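Local coordinates for xyloglucan-specific endo-beta-1,4-glucanase (Uncultured bacterium, PDB 4W88), which catalyses the endo-hydrolysis of beta-1,4-glucan linkages in the backbone of xyloglucan, as a glycoside hydrolase of family 5, at residues Y253-K257 and T293-V299; R2-F6 and K263-V267; V62-H67 and W80-V84. The protein carries 1 engineered substitution. All coordinates share one frame; numbering follows the deposited sequence.

Contact 1 (Y253-K257 and T293-V299); sequences YNNIK and TLDQDGV
A first torsion of -172° in Tyr253 places CG opposite the backbone N, and the side chain leaves its helix toward the 293-299 segment and carries its phenol across to Asp297. Asp297 in turn has CG anti to its carbonyl carbon (chi1 -62°), which sets the carboxylate at the edge of the phenol ring, near its plane. The two meet in a short hydrogen bond, Tyr253 OH giving its proton to Asp297 OD2 at 2.6 Å through the anti lone pair, the one turned away from OD1. The other oxygen faces Lys257, one helical turn after Tyr253: the lysine chain, bent at its last two torsions, crosses the Asp297 side chain at about a right angle and forms a salt bridge whose hydrogen bond is weak, Lys257 NZ lying 3.2 Å from Asp297 OD1. Since Lys257 NZ also pairs with Asp262, the ammonium is shared between two acids, and Asp297 is held through both oxygens, which should limit rotation of its carboxylate. These residues join two neighbouring outer helices of the TIM barrel, 246-261 and 280-295, where the second ends in a Schellman motif. Gly298, with positive phi, is its C-prime residue; Val299 N bonds to Leu294 O (3.0 Å) and Gly298 N to Asp295 O, and Leu294 O also accepts from Asp297 N. The same turn thus presents Asp297 to the tyrosine. Over one face of the phenol sits the methyl of Thr293, CG2 being 3.7 Å from the ring centroid in a CH-pi contact set toward the rim. Thr293 OG1 is bonded to Asp289 O, within its own helix. Leu294 adds an oblique apolar touch, its CD2 3.7 Å from Tyr253 CE1, while Val299 CG2 lies 4.0 Å from Tyr253 OH.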
ATOM      1  N   TYR A 253     -17.535  -0.034   3.732  1.00 29.56           N
ATOM      2  CA  TYR A 253     -17.093   1.101   4.527  1.00 29.96           C
ATOM      3  C   TYR A 253     -17.761   1.174   5.897  1.00 35.12           C
ATOM      4  O   TYR A 253     -17.133   1.589   6.874  1.00 30.06           O
ATOM      5  CB  TYR A 253     -17.353   2.383   3.770  1.00 35.49           C
ATOM      6  CG  TYR A 253     -16.780   3.630   4.395  1.00 30.49           C
ATOM      7  CD1 TYR A 253     -15.430   3.910   4.289  1.00 30.22           C
ATOM      8  CD2 TYR A 253     -17.577   4.530   5.110  1.00 33.38           C
ATOM      9  CE1 TYR A 253     -14.892   5.046   4.874  1.00 28.97           C
ATOM     10  CE2 TYR A 253     -17.053   5.677   5.690  1.00 32.42           C
ATOM     11  CZ  TYR A 253     -15.696   5.948   5.546  1.00 31.44           C
ATOM     12  OH  TYR A 253     -15.110   7.095   6.079  1.00 31.27           O
ATOM     13  N   ASN A 254     -19.021   0.771   6.011  1.00 32.18           N
ATOM     14  CA  ASN A 254     -19.645   0.785   7.343  1.00 37.25           C
ATOM     15  C   ASN A 254     -18.983  -0.191   8.302  1.00 34.24           C
ATOM     16  O   ASN A 254     -18.945   0.041   9.508  1.00 34.43           O
ATOM     17  CB  ASN A 254     -21.137   0.604   7.201  1.00 44.80           C
ATOM     18  CG  ASN A 254     -21.786   1.866   6.640  1.00 53.40           C
ATOM     19  OD1 ASN A 254     -21.197   2.972   6.641  1.00 59.19           O
ATOM     20  ND2 ASN A 254     -22.962   1.718   6.130  1.00 52.98           N
ATOM     21  N   ASN A 255     -18.412  -1.267   7.786  1.00 31.96           N
ATOM     22  CA  ASN A 255     -17.630  -2.128   8.642  1.00 35.63           C
ATOM     23  C   ASN A 255     -16.306  -1.496   9.075  1.00 29.93           C
ATOM     24  O   ASN A 255     -15.888  -1.615  10.235  1.00 29.01           O
ATOM     25  CB  ASN A 255     -17.406  -3.461   7.977  1.00 38.16           C
ATOM     26  CG  ASN A 255     -18.623  -4.346   8.091  1.00 34.14           C
ATOM     27  OD1 ASN A 255     -19.465  -4.217   9.011  1.00 53.23           O
ATOM     28  ND2 ASN A 255     -18.747  -5.232   7.168  1.00 42.67           N
ATOM     29  N   ILE A 256     -15.641  -0.818   8.147  1.00 25.71           N
ATOM     30  CA  ILE A 256     -14.433  -0.079   8.462  1.00 24.09           C
ATOM     31  C   ILE A 256     -14.737   0.978   9.555  1.00 25.74           C
ATOM     32  O   ILE A 256     -13.978   1.111  10.519  1.00 25.30           O
ATOM     33  CB  ILE A 256     -13.827   0.534   7.193  1.00 28.59           C
ATOM     34  CG1 ILE A 256     -13.356  -0.604   6.243  1.00 29.82           C
ATOM     35  CG2 ILE A 256     -12.628   1.398   7.541  1.00 28.29           C
ATOM     36  CD1 ILE A 256     -13.080  -0.204   4.799  1.00 33.02           C
ATOM     37  N   LYS A 257     -15.861   1.680   9.413  1.00 28.58           N
ATOM     38  CA  LYS A 257     -16.330   2.615  10.425  1.00 29.04           C
ATOM     39  C   LYS A 257     -16.575   1.928  11.814  1.00 29.51           C
ATOM     40  O   LYS A 257     -16.105   2.398  12.859  1.00 31.43           O
ATOM     41  CB  LYS A 257     -17.621   3.310   9.922  1.00 33.42           C
ATOM     42  CG  LYS A 257     -17.377   4.744   9.439  1.00 46.38           C
ATOM     43  CD  LYS A 257     -18.673   5.545   9.223  1.00 47.24           C
ATOM     44  CE  LYS A 257     -19.142   6.220  10.468  1.00 51.80           C
ATOM     45  NZ  LYS A 257     -18.309   7.391  10.821  1.00 45.87           N
ATOM     46  N   THR A 293     -16.969   8.654  -0.443  1.00 23.73           N
ATOM     47  CA  THR A 293     -17.292   7.877   0.714  1.00 25.88           C
ATOM     48  C   THR A 293     -16.151   8.009   1.759  1.00 22.01           C
ATOM     49  O   THR A 293     -16.413   8.256   2.940  1.00 26.59           O
ATOM     50  CB  THR A 293     -17.546   6.393   0.370  1.00 28.08           C
ATOM     51  OG1 THR A 293     -18.720   6.278  -0.446  1.00 27.52           O
ATOM     52  CG2 THR A 293     -17.759   5.550   1.671  1.00 27.55           C
ATOM     53  N   LEU A 294     -14.893   7.879   1.315  1.00 22.04           N
ATOM     54  CA  LEU A 294     -13.716   8.036   2.201  1.00 22.47           C
ATOM     55  C   LEU A 294     -13.633   9.419   2.814  1.00 23.43           C
ATOM     56  O   LEU A 294     -13.327   9.576   4.028  1.00 23.48           O
ATOM     57  CB  LEU A 294     -12.433   7.738   1.438  1.00 24.23           C
ATOM     58  CG  LEU A 294     -12.275   6.302   0.965  1.00 23.02           C
ATOM     59  CD1 LEU A 294     -10.924   6.174   0.274  1.00 23.17           C
ATOM     60  CD2 LEU A 294     -12.510   5.212   2.003  1.00 24.56           C
ATOM     61  N   ASP A 295     -13.954  10.414   1.989  1.00 26.16           N
ATOM     62  CA  ASP A 295     -13.860  11.823   2.418  1.00 25.75           C
ATOM     63  C   ASP A 295     -14.806  12.168   3.559  1.00 24.94           C
ATOM     64  O   ASP A 295     -14.589  13.129   4.298  1.00 27.33           O
ATOM     65  CB  ASP A 295     -14.090  12.766   1.252  1.00 26.57           C
ATOM     66  CG  ASP A 295     -12.947  12.735   0.252  1.00 24.36           C
ATOM     67  OD1 ASP A 295     -11.813  12.295   0.625  1.00 29.03           O
ATOM     68  OD2 ASP A 295     -13.165  13.218  -0.899  1.00 24.69           O
ATOM     69  N   GLN A 296     -15.850  11.395   3.738  1.00 29.78           N
ATOM     70  CA  GLN A 296     -16.785  11.694   4.837  1.00 30.42           C
ATOM     71  C   GLN A 296     -16.084  11.689   6.169  1.00 27.14           C
ATOM     72  O   GLN A 296     -16.534  12.364   7.095  1.00 31.34           O
ATOM     73  CB  GLN A 296     -17.851  10.624   4.922  1.00 31.54           C
ATOM     74  CG  GLN A 296     -18.685  10.457   3.675  1.00 37.90           C
ATOM     75  CD  GLN A 296     -19.622   9.283   3.842  1.00 44.86           C
ATOM     76  OE1 GLN A 296     -19.227   8.070   3.850  1.00 41.61           O
ATOM     77  NE2 GLN A 296     -20.849   9.621   4.072  1.00 39.89           N
ATOM     78  N   ASP A 297     -15.073  10.832   6.322  1.00 29.78           N
ATOM     79  CA  ASP A 297     -14.337  10.750   7.577  1.00 30.08           C
ATOM     80  C   ASP A 297     -12.853  11.137   7.419  1.00 24.39           C
ATOM     81  O   ASP A 297     -12.023  10.840   8.284  1.00 26.79           O
ATOM     82  CB  ASP A 297     -14.486   9.356   8.208  1.00 32.34           C
ATOM     83  CG  ASP A 297     -15.915   9.043   8.548  1.00 32.50           C
ATOM     84  OD1 ASP A 297     -16.356   9.583   9.598  1.00 39.82           O
ATOM     85  OD2 ASP A 297     -16.625   8.362   7.737  1.00 35.55           O
ATOM     86  N   GLY A 298     -12.528  11.808   6.327  1.00 25.27           N
ATOM     87  CA  GLY A 298     -11.157  12.233   6.035  1.00 26.13           C
ATOM     88  C   GLY A 298     -10.158  11.086   5.887  1.00 23.48           C
ATOM     89  O   GLY A 298      -8.935  11.244   6.196  1.00 24.43           O
ATOM     90  N   VAL A 299     -10.654   9.949   5.405  1.00 22.95           N
ATOM     91  CA  VAL A 299      -9.767   8.799   5.161  1.00 20.97           C
ATOM     92  C   VAL A 299      -9.088   8.999   3.820  1.00 21.03           C
ATOM     93  O   VAL A 299      -9.732   9.364   2.824  1.00 23.08           O
ATOM     94  CB  VAL A 299     -10.573   7.476   5.204  1.00 21.72           C
ATOM     95  CG1 VAL A 299      -9.713   6.275   4.832  1.00 21.18           C
ATOM     96  CG2 VAL A 299     -11.189   7.296   6.583  1.00 24.45           C
TER

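Contact 2 (R2-F6 and K263-V267); sequences RSRVF and KGIPV
Phe6 and Pro266 cross at about a right angle, the proline presenting its ring carbons to one face of the phenyl group. Pro266 CG stands 3.8 Å from the ring centroid, 16° off the normal, a CH-pi contact displaced toward the rim. At the edge of the same ring the backbone of Gly264 comes in, its O 3.3 Å from Phe6 CE2. Val5 also meets the proline crosswise: its CG1, anti to the backbone N (chi1 177°), is 3.6 Å from Pro266 CG, so that this one carbon is touched by both side chains. Arg2 runs extended alongside Ile265, the two pointing the same way, and its CD and the start of the guanidinium do the touching, Arg2 CD lying 3.4 Å from Gly264 O and Arg2 NE 3.6 Å from Ile265 CD1. The two terminal nitrogens, NH1 and NH2, are held beyond the contact by the carbonyls of Asp215 and Pro213. Gly264, at positive phi, is the C-prime residue of the Schellman motif that ends helix 246-261. The arrangement is that of a short N-terminal helix, 3-9, packed against an alpha-to-beta connection of a TIM barrel, the loop leading into strand 267-272.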
ATOM      1  N   ARG A   2      -4.695   9.124  19.676  1.00 34.91           N
ATOM      2  CA  ARG A   2      -3.990   8.870  18.406  1.00 24.98           C
ATOM      3  C   ARG A   2      -4.013  10.079  17.457  1.00 25.96           C
ATOM      4  O   ARG A   2      -3.764   9.966  16.247  1.00 30.88           O
ATOM      5  CB  ARG A   2      -4.641   7.698  17.752  1.00 28.92           C
ATOM      6  CG  ARG A   2      -4.526   6.447  18.607  1.00 31.54           C
ATOM      7  CD  ARG A   2      -5.341   5.308  18.044  1.00 34.02           C
ATOM      8  NE  ARG A   2      -5.293   4.175  18.972  1.00 34.63           N
ATOM      9  CZ  ARG A   2      -4.302   3.287  19.039  1.00 26.97           C
ATOM     10  NH1 ARG A   2      -3.229   3.388  18.294  1.00 30.30           N
ATOM     11  NH2 ARG A   2      -4.357   2.321  19.932  1.00 34.63           N
ATOM     12  N   SER A   3      -4.230  11.251  18.000  1.00 32.90           N
ATOM     13  CA  SER A   3      -4.506  12.379  17.139  1.00 38.29           C
ATOM     14  C   SER A   3      -3.253  12.841  16.345  1.00 34.07           C
ATOM     15  O   SER A   3      -3.399  13.420  15.285  1.00 34.92           O
ATOM     16  CB  SER A   3      -5.112  13.495  17.966  1.00 44.89           C
ATOM     17  OG  SER A   3      -4.179  13.883  18.889  1.00 43.01           O
ATOM     18  N   ARG A   4      -2.035  12.592  16.832  1.00 27.58           N
ATOM     19  CA  ARG A   4      -0.847  12.845  16.004  1.00 32.01           C
ATOM     20  C   ARG A   4      -0.871  12.177  14.627  1.00 24.29           C
ATOM     21  O   ARG A   4      -0.539  12.785  13.607  1.00 27.62           O
ATOM     22  CB  ARG A   4       0.402  12.371  16.728  1.00 34.86           C
ATOM     23  CG  ARG A   4       1.646  12.715  15.992  1.00 35.81           C
ATOM     24  CD  ARG A   4       2.853  12.812  16.921  1.00 42.88           C
ATOM     25  NE  ARG A   4       4.060  12.931  16.099  1.00 35.82           N
ATOM     26  CZ  ARG A   4       4.668  11.889  15.547  1.00 25.45           C
ATOM     27  NH1 ARG A   4       4.118  10.718  15.655  1.00 33.11           N
ATOM     28  NH2 ARG A   4       5.724  12.052  14.767  1.00 32.29           N
ATOM     29  N   VAL A   5      -1.309  10.929  14.597  1.00 24.79           N
ATOM     30  CA  VAL A   5      -1.384  10.185  13.337  1.00 20.58           C
ATOM     31  C   VAL A   5      -2.459  10.826  12.430  1.00 23.26           C
ATOM     32  O   VAL A   5      -2.222  11.082  11.264  1.00 22.59           O
ATOM     33  CB  VAL A   5      -1.723   8.713  13.522  1.00 22.72           C
ATOM     34  CG1 VAL A   5      -1.851   8.030  12.170  1.00 21.17           C
ATOM     35  CG2 VAL A   5      -0.670   8.030  14.377  1.00 23.16           C
ATOM     36  N   PHE A   6      -3.606  11.147  12.993  1.00 21.78           N
ATOM     37  CA  PHE A   6      -4.670  11.839  12.226  1.00 24.23           C
ATOM     38  C   PHE A   6      -4.170  13.175  11.676  1.00 23.54           C
ATOM     39  O   PHE A   6      -4.406  13.496  10.505  1.00 26.02           O
ATOM     40  CB  PHE A   6      -5.925  12.028  13.072  1.00 25.23           C
ATOM     41  CG  PHE A   6      -6.727  10.769  13.295  1.00 21.79           C
ATOM     42  CD1 PHE A   6      -7.423  10.157  12.278  1.00 29.46           C
ATOM     43  CD2 PHE A   6      -6.834  10.211  14.570  1.00 25.91           C
ATOM     44  CE1 PHE A   6      -8.183   9.015  12.511  1.00 27.80           C
ATOM     45  CE2 PHE A   6      -7.568   9.052  14.793  1.00 28.57           C
ATOM     46  CZ  PHE A   6      -8.286   8.469  13.785  1.00 26.17           C
ATOM     47  N   LYS A 263     -13.958   3.877  16.443  1.00 40.05           N
ATOM     48  CA  LYS A 263     -13.189   3.654  17.601  1.00 35.62           C
ATOM     49  C   LYS A 263     -11.961   4.535  17.662  1.00 30.09           C
ATOM     50  O   LYS A 263     -11.122   4.371  18.563  1.00 35.36           O
ATOM     51  CB  LYS A 263     -12.737   2.197  17.644  1.00 29.00           C
ATOM     52  CG  LYS A 263     -13.828   1.137  17.705  1.00 35.22           C
ATOM     53  CD  LYS A 263     -13.084  -0.163  18.040  1.00 45.07           C
ATOM     54  CE  LYS A 263     -13.949  -1.396  18.065  1.00 53.07           C
ATOM     55  NZ  LYS A 263     -15.021  -1.268  19.086  1.00 77.00           N
ATOM     56  N   GLY A 264     -11.834   5.481  16.755  1.00 30.19           N
ATOM     57  CA  GLY A 264     -10.691   6.413  16.777  1.00 30.07           C
ATOM     58  C   GLY A 264      -9.347   5.874  16.307  1.00 30.67           C
ATOM     59  O   GLY A 264      -8.311   6.390  16.671  1.00 27.88           O
ATOM     60  N   ILE A 265      -9.394   4.818  15.503  1.00 26.84           N
ATOM     61  CA  ILE A 265      -8.191   4.172  14.991  1.00 21.44           C
ATOM     62  C   ILE A 265      -7.944   4.695  13.551  1.00 22.61           C
ATOM     63  O   ILE A 265      -8.856   4.612  12.690  1.00 23.81           O
ATOM     64  CB  ILE A 265      -8.332   2.620  14.958  1.00 23.45           C
ATOM     65  CG1 ILE A 265      -8.772   1.951  16.281  1.00 32.66           C
ATOM     66  CG2 ILE A 265      -7.012   2.022  14.448  1.00 27.18           C
ATOM     67  CD1 ILE A 265      -7.941   2.354  17.440  1.00 40.54           C
ATOM     68  N   PRO A 266      -6.747   5.277  13.285  1.00 22.06           N
ATOM     69  CA  PRO A 266      -6.463   5.747  11.953  1.00 19.73           C
ATOM     70  C   PRO A 266      -6.503   4.615  10.913  1.00 22.23           C
ATOM     71  O   PRO A 266      -5.951   3.544  11.145  1.00 21.91           O
ATOM     72  CB  PRO A 266      -5.032   6.333  12.082  1.00 22.37           C
ATOM     73  CG  PRO A 266      -4.964   6.805  13.469  1.00 24.97           C
ATOM     74  CD  PRO A 266      -5.707   5.721  14.223  1.00 21.98           C
ATOM     75  N   VAL A 267      -7.162   4.903   9.784  1.00 21.56           N
ATOM     76  CA  VAL A 267      -7.238   4.015   8.656  1.00 20.77           C
ATOM     77  C   VAL A 267      -6.738   4.698   7.400  1.00 17.30           C
ATOM     78  O   VAL A 267      -7.038   5.883   7.153  1.00 21.11           O
ATOM     79  CB  VAL A 267      -8.691   3.537   8.407  1.00 26.67           C
ATOM     80  CG1 VAL A 267      -8.778   2.643   7.187  1.00 22.99           C
ATOM     81  CG2 VAL A 267      -9.096   2.762   9.601  1.00 29.62           C
TER

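Contact 3 (V62-H67 and W80-V84); sequences VTFANH and WLARV
The indole of Trp80 is sandwiched: the imidazole of His67 covers one face, Val84 CG2 sits toward the rim of the other, and Phe64 CD1 meets the edge in the plane of the ring. His67 and the five-membered ring of Trp80 form a face-to-face stack with centroids 3.5 Å apart and planes only 1° from parallel. The overlap extends over the six-membered ring as well, where His67 NE2 lies 3.5 Å from Trp80 CZ2. Even the histidine CB takes part, in a CH-pi contact 3.9 Å from the centroid of the Trp80 five-membered ring. Trp80 reaches this position because its CG is anti to the backbone N (chi1 -175°), sending the indole from its helix toward the 62-67 segment. The Phe64 ring stands almost perpendicular to it, at 85°, and brings CD1 to 3.7 Å from Trp80 NE1. Val62 slides past the indole in the opposite direction, its CG1 lying 3.7 Å from Trp80 NE1 and also over the rim of one face of Phe64. The same methyl touches Val84 CG2 at 3.9 Å, which links the aromatic cluster to the next turn of the helix. An alanine in place of Trp80 would remove the whole indole and would probably leave a gap between His67 and Val84, with the imidazole robbed of its stacking partner and freer to turn. Outside the contact, Leu100 of strand 97-101 packs on both Val62 and Val84, and Leu131 of helix 117-134 packs on Phe64. Phe64, His67 and Trp80 thus make a buried aromatic cluster in a beta-alpha unit of the TIM barrel, fastening the loop that follows strand 57-60 to helix 78-92, the helix that comes after it.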
ATOM      1  N   VAL A  62       8.079  -2.146  -2.345  1.00 14.66           N
ATOM      2  CA  VAL A  62       9.392  -2.731  -2.532  1.00 13.06           C
ATOM      3  C   VAL A  62       9.353  -4.225  -2.176  1.00 13.32           C
ATOM      4  O   VAL A  62       8.888  -4.582  -1.095  1.00 14.47           O
ATOM      5  CB  VAL A  62      10.462  -2.086  -1.678  1.00 16.52           C
ATOM      6  CG1 VAL A  62      11.812  -2.654  -1.999  1.00 15.10           C
ATOM      7  CG2 VAL A  62      10.515  -0.580  -1.894  1.00 14.40           C
ATOM      8  N   THR A  63       9.876  -5.073  -3.052  1.00 14.63           N
ATOM      9  CA  THR A  63       9.997  -6.486  -2.721  1.00 15.45           C
ATOM     10  C   THR A  63      11.459  -6.712  -2.427  1.00 16.20           C
ATOM     11  O   THR A  63      12.345  -6.497  -3.279  1.00 16.89           O
ATOM     12  CB  THR A  63       9.528  -7.443  -3.889  1.00 15.47           C
ATOM     13  OG1 THR A  63       8.143  -7.094  -4.193  1.00 15.32           O
ATOM     14  CG2 THR A  63       9.611  -8.883  -3.436  1.00 16.26           C
ATOM     15  N   PHE A  64      11.713  -7.205  -1.222  1.00 16.49           N
ATOM     16  CA  PHE A  64      13.107  -7.363  -0.773  1.00 14.06           C
ATOM     17  C   PHE A  64      13.661  -8.755  -0.984  1.00 16.71           C
ATOM     18  O   PHE A  64      14.862  -8.903  -1.116  1.00 16.04           O
ATOM     19  CB  PHE A  64      13.156  -7.019   0.708  1.00 14.90           C
ATOM     20  CG  PHE A  64      12.996  -5.555   0.937  1.00 16.61           C
ATOM     21  CD1 PHE A  64      14.126  -4.713   0.822  1.00 15.42           C
ATOM     22  CD2 PHE A  64      11.765  -5.002   1.215  1.00 15.90           C
ATOM     23  CE1 PHE A  64      13.976  -3.339   1.011  1.00 15.25           C
ATOM     24  CE2 PHE A  64      11.647  -3.584   1.369  1.00 15.47           C
ATOM     25  CZ  PHE A  64      12.766  -2.754   1.230  1.00 16.82           C
ATOM     26  N   ALA A  65      12.773  -9.766  -0.985  1.00 16.40           N
ATOM     27  CA  ALA A  65      13.178 -11.149  -0.944  1.00 15.84           C
ATOM     28  C   ALA A  65      14.473 -11.497  -1.737  1.00 16.83           C
ATOM     29  O   ALA A  65      15.432 -12.077  -1.168  1.00 17.93           O
ATOM     30  CB  ALA A  65      12.039 -12.076  -1.380  1.00 22.00           C
ATOM     31  N   ASN A  66      14.452 -11.262  -3.048  1.00 18.03           N
ATOM     32  CA  ASN A  66      15.610 -11.653  -3.844  1.00 16.40           C
ATOM     33  C   ASN A  66      16.909 -10.843  -3.590  1.00 17.04           C
ATOM     34  O   ASN A  66      18.001 -11.244  -4.053  1.00 19.76           O
ATOM     35  CB  ASN A  66      15.282 -11.549  -5.297  1.00 20.22           C
ATOM     36  CG  ASN A  66      14.278 -12.561  -5.729  1.00 21.26           C
ATOM     37  OD1 ASN A  66      14.098 -13.622  -5.113  1.00 22.40           O
ATOM     38  ND2 ASN A  66      13.589 -12.248  -6.787  1.00 25.78           N
ATOM     39  N   HIS A  67      16.789  -9.802  -2.788  1.00 17.93           N
ATOM     40  CA  HIS A  67      17.929  -8.930  -2.434  1.00 15.10           C
ATOM     41  C   HIS A  67      18.453  -9.247  -1.047  1.00 19.01           C
ATOM     42  O   HIS A  67      19.305  -8.547  -0.545  1.00 19.63           O
ATOM     43  CB  HIS A  67      17.527  -7.450  -2.533  1.00 15.56           C
ATOM     44  CG  HIS A  67      16.868  -7.086  -3.828  1.00 18.10           C
ATOM     45  ND1 HIS A  67      17.554  -6.876  -5.021  1.00 17.76           N
ATOM     46  CD2 HIS A  67      15.562  -7.083  -4.153  1.00 16.89           C
ATOM     47  CE1 HIS A  67      16.666  -6.696  -5.994  1.00 17.57           C
ATOM     48  NE2 HIS A  67      15.455  -6.801  -5.488  1.00 17.08           N
ATOM     49  N   TRP A  80      20.872  -2.531  -3.379  1.00 16.75           N
ATOM     50  CA  TRP A  80      19.437  -2.464  -3.334  1.00 17.76           C
ATOM     51  C   TRP A  80      18.952  -1.487  -2.261  1.00 16.11           C
ATOM     52  O   TRP A  80      18.091  -0.602  -2.570  1.00 16.60           O
ATOM     53  CB  TRP A  80      18.799  -3.819  -3.113  1.00 15.90           C
ATOM     54  CG  TRP A  80      17.333  -3.813  -3.176  1.00 17.40           C
ATOM     55  CD1 TRP A  80      16.453  -4.029  -2.170  1.00 17.73           C
ATOM     56  CD2 TRP A  80      16.551  -3.612  -4.351  1.00 16.25           C
ATOM     57  NE1 TRP A  80      15.169  -3.982  -2.658  1.00 16.60           N
ATOM     58  CE2 TRP A  80      15.220  -3.720  -3.994  1.00 15.18           C
ATOM     59  CE3 TRP A  80      16.879  -3.341  -5.688  1.00 14.77           C
ATOM     60  CZ2 TRP A  80      14.181  -3.584  -4.919  1.00 15.50           C
ATOM     61  CZ3 TRP A  80      15.886  -3.245  -6.622  1.00 17.36           C
ATOM     62  CH2 TRP A  80      14.532  -3.397  -6.241  1.00 20.16           C
ATOM     63  N   LEU A  81      19.511  -1.588  -1.054  1.00 17.29           N
ATOM     64  CA  LEU A  81      19.148  -0.613  -0.065  1.00 16.40           C
ATOM     65  C   LEU A  81      19.453   0.843  -0.504  1.00 15.70           C
ATOM     66  O   LEU A  81      18.601   1.738  -0.288  1.00 16.92           O
ATOM     67  CB  LEU A  81      19.889  -0.910   1.236  1.00 18.55           C
ATOM     68  CG  LEU A  81      19.545   0.002   2.420  1.00 20.06           C
ATOM     69  CD1 LEU A  81      18.102  -0.056   2.760  1.00 21.45           C
ATOM     70  CD2 LEU A  81      20.306  -0.467   3.644  1.00 25.14           C
ATOM     71  N   ALA A  82      20.598   1.071  -1.135  1.00 17.16           N
ATOM     72  CA  ALA A  82      20.947   2.378  -1.687  1.00 16.97           C
ATOM     73  C   ALA A  82      19.944   2.877  -2.712  1.00 15.60           C
ATOM     74  O   ALA A  82      19.540   4.035  -2.674  1.00 19.90           O
ATOM     75  CB  ALA A  82      22.344   2.415  -2.206  1.00 20.03           C
ATOM     76  N   ARG A  83      19.480   1.980  -3.575  1.00 17.25           N
ATOM     77  CA  ARG A  83      18.509   2.372  -4.588  1.00 16.53           C
ATOM     78  C   ARG A  83      17.163   2.706  -4.022  1.00 16.32           C
ATOM     79  O   ARG A  83      16.569   3.695  -4.400  1.00 17.85           O
ATOM     80  CB  ARG A  83      18.405   1.304  -5.676  1.00 17.34           C
ATOM     81  CG  ARG A  83      17.448   1.655  -6.779  1.00 17.35           C
ATOM     82  CD  ARG A  83      17.777   3.004  -7.431  1.00 17.95           C
ATOM     83  NE  ARG A  83      16.774   3.295  -8.424  1.00 18.54           N
ATOM     84  CZ  ARG A  83      16.485   4.523  -8.867  1.00 18.05           C
ATOM     85  NH1 ARG A  83      17.163   5.576  -8.459  1.00 19.86           N
ATOM     86  NH2 ARG A  83      15.472   4.703  -9.673  1.00 17.02           N
ATOM     87  N   VAL A  84      16.707   1.892  -3.086  1.00 14.98           N
ATOM     88  CA  VAL A  84      15.466   2.181  -2.355  1.00 16.46           C
ATOM     89  C   VAL A  84      15.533   3.551  -1.712  1.00 15.65           C
ATOM     90  O   VAL A  84      14.617   4.364  -1.882  1.00 15.74           O
ATOM     91  CB  VAL A  84      15.200   1.126  -1.307  1.00 16.19           C
ATOM     92  CG1 VAL A  84      13.986   1.476  -0.492  1.00 16.41           C
ATOM     93  CG2 VAL A  84      14.929  -0.236  -2.012  1.00 19.55           C
TER

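In the fold
All three contacts belong to the shell around one eight-stranded parallel barrel. Contacts 1 and 2 are neighbours, with centres 13 Å apart, and they share the helix 246-261 to strand 267-272 region; Val267 of contact 2 touches both Ile256 and Val299 of contact 1. Contact 3 lies on the opposite side of the chain's centre from contact 1, their centres about 33 Å apart, and 30 Å from contact 2. Along the chain, contact 2 ties the N-terminal helix to a late segment and encloses contact 3, while contacts 1 and 2 interleave. Contact 2 thus brings the chain's start onto its late barrel segments, while contacts 1 and 3 join neighbouring elements around the glycan-holding barrel.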